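Local atomic coordinates of glutamine amidotransferase type-2 domain-containing protein (Pseudomonas aeruginosa PAO1, PDB entry 1TE5), a protein that probably acts as a class-II (Ntn-type) glutamine amidotransferase, releasing ammonia from glutamine for transfer to an acceptor that remains unidentified. Residues T192-F197 against G248-A253. Numbering follows the deposited sequence.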
# COMPACT_ATOMS: atom_id res chain seq x y z
N THR A 192 12.59 23.74 -8.79
CA THR A 192 13.21 22.80 -9.70
C THR A 192 14.71 22.95 -9.59
O THR A 192 15.23 24.06 -9.61
CB THR A 192 12.81 23.07 -11.15
OG1 THR A 192 11.39 23.21 -11.24
CG2 THR A 192 13.27 21.93 -12.05
N ARG A 193 15.41 21.83 -9.49
CA ARG A 193 16.86 21.84 -9.39
C ARG A 193 17.43 21.12 -10.60
O ARG A 193 17.06 19.98 -10.88
CB ARG A 193 17.29 21.15 -8.09
CG ARG A 193 16.81 21.89 -6.84
CD ARG A 193 16.81 21.00 -5.60
NE ARG A 193 18.14 20.51 -5.24
CZ ARG A 193 18.46 19.22 -5.14
NH1 ARG A 193 19.69 18.87 -4.81
NH2 ARG A 193 17.55 18.28 -5.40
N ARG A 194 18.28 21.80 -11.35
CA ARG A 194 18.88 21.22 -12.55
C ARG A 194 20.35 20.90 -12.37
O ARG A 194 21.10 21.71 -11.84
CB ARG A 194 18.71 22.18 -13.72
CG ARG A 194 17.27 22.40 -14.05
CD ARG A 194 17.02 23.65 -14.85
NE ARG A 194 15.59 23.85 -15.01
CZ ARG A 194 14.81 23.06 -15.74
NH1 ARG A 194 13.51 23.31 -15.83
NH2 ARG A 194 15.33 22.04 -16.41
N ALA A 195 20.76 19.72 -12.83
CA ALA A 195 22.16 19.31 -12.72
C ALA A 195 23.05 20.32 -13.42
O ALA A 195 22.70 20.85 -14.48
CB ALA A 195 22.35 17.93 -13.32
N PRO A 196 24.22 20.62 -12.83
CA PRO A 196 24.70 20.05 -11.57
C PRO A 196 24.13 20.75 -10.33
O PRO A 196 23.90 21.97 -10.34
CB PRO A 196 26.20 20.26 -11.67
CG PRO A 196 26.27 21.62 -12.29
CD PRO A 196 25.22 21.55 -13.39
N PHE A 197 23.89 19.96 -9.29
CA PHE A 197 23.39 20.48 -8.03
C PHE A 197 23.98 19.66 -6.89
O PHE A 197 24.34 18.50 -7.07
CB PHE A 197 21.85 20.50 -8.00
CG PHE A 197 21.21 19.18 -8.35
CD1 PHE A 197 21.31 18.09 -7.50
CD2 PHE A 197 20.47 19.05 -9.51
CE1 PHE A 197 20.67 16.89 -7.80
CE2 PHE A 197 19.83 17.85 -9.82
CZ PHE A 197 19.93 16.77 -8.97
N GLY A 248 8.82 14.12 -15.13
CA GLY A 248 10.25 14.21 -15.34
C GLY A 248 10.87 15.48 -14.77
O GLY A 248 11.93 15.92 -15.20
N GLY A 249 10.22 16.05 -13.76
CA GLY A 249 10.70 17.27 -13.14
C GLY A 249 10.45 18.51 -13.97
O GLY A 249 10.79 19.62 -13.57
N GLU A 250 9.87 18.32 -15.15
CA GLU A 250 9.58 19.44 -16.04
C GLU A 250 8.12 19.78 -16.04
O GLU A 250 7.27 18.92 -15.82
CB GLU A 250 10.02 19.11 -17.47
CG GLU A 250 11.53 18.97 -17.67
CD GLU A 250 12.30 20.28 -17.54
OE1 GLU A 250 11.68 21.32 -17.21
OE2 GLU A 250 13.52 20.27 -17.78
N VAL A 251 7.81 21.06 -16.26
CA VAL A 251 6.43 21.48 -16.35
C VAL A 251 5.93 21.07 -17.75
O VAL A 251 6.58 21.35 -18.77
CB VAL A 251 6.26 23.03 -16.18
CG1 VAL A 251 4.79 23.39 -16.04
CG2 VAL A 251 7.03 23.52 -14.97
N LEU A 252 4.84 20.31 -17.77
CA LEU A 252 4.22 19.85 -19.01
C LEU A 252 3.19 20.91 -19.44
O LEU A 252 3.17 21.34 -20.59
CB LEU A 252 3.51 18.52 -18.73
CG LEU A 252 3.49 17.43 -19.80
CD1 LEU A 252 4.91 16.94 -20.04
CD2 LEU A 252 2.59 16.29 -19.33
N ALA A 253 2.35 21.32 -18.50
CA ALA A 253 1.32 22.33 -18.73
C ALA A 253 0.93 22.95 -17.39
O ALA A 253 1.15 22.34 -16.34
CB ALA A 253 0.11 21.69 -19.39
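An end-on, bidentate salt bridge between R194 and E250 links strand ends of the two antiparallel β-sheets of the Ntn-type glutaminase fold at the rim of the sandwich. R194 ends strand 188-194 of one sheet, and E250 opens strand 250-253, the edge strand of the other, just after the type I' turn G248-G249, whose positive phi values suit glycine. NH1 of R194 reaches OE1 of E250 at 3.0 Å and NH2 reaches OE2 at 2.9 Å, both nearly straight (170° and 172°). The two oxygens lie almost in the guanidinium plane, but the nitrogens meet them from the syn side and somewhat out of the carboxylate plane; the two planes are 32° apart, so the pairing is slightly twisted. The two side chains cross at about a right angle: that of R194 is extended from CG to NE, that of E250 bent at chi2.

CG2 of T192, anti to the backbone N, lies over one guanidinium face of R194 near its rim. The buried G249 is held by hydrogen bonds to side chains from the first sheet's strands, its N to S8 OG and its O to T222 OG1. The T222 hydroxyl also hydrogen-bonds to OG1 of T192, while the T192 methyl carbon CG2 stands 3.7 Å from G249 O.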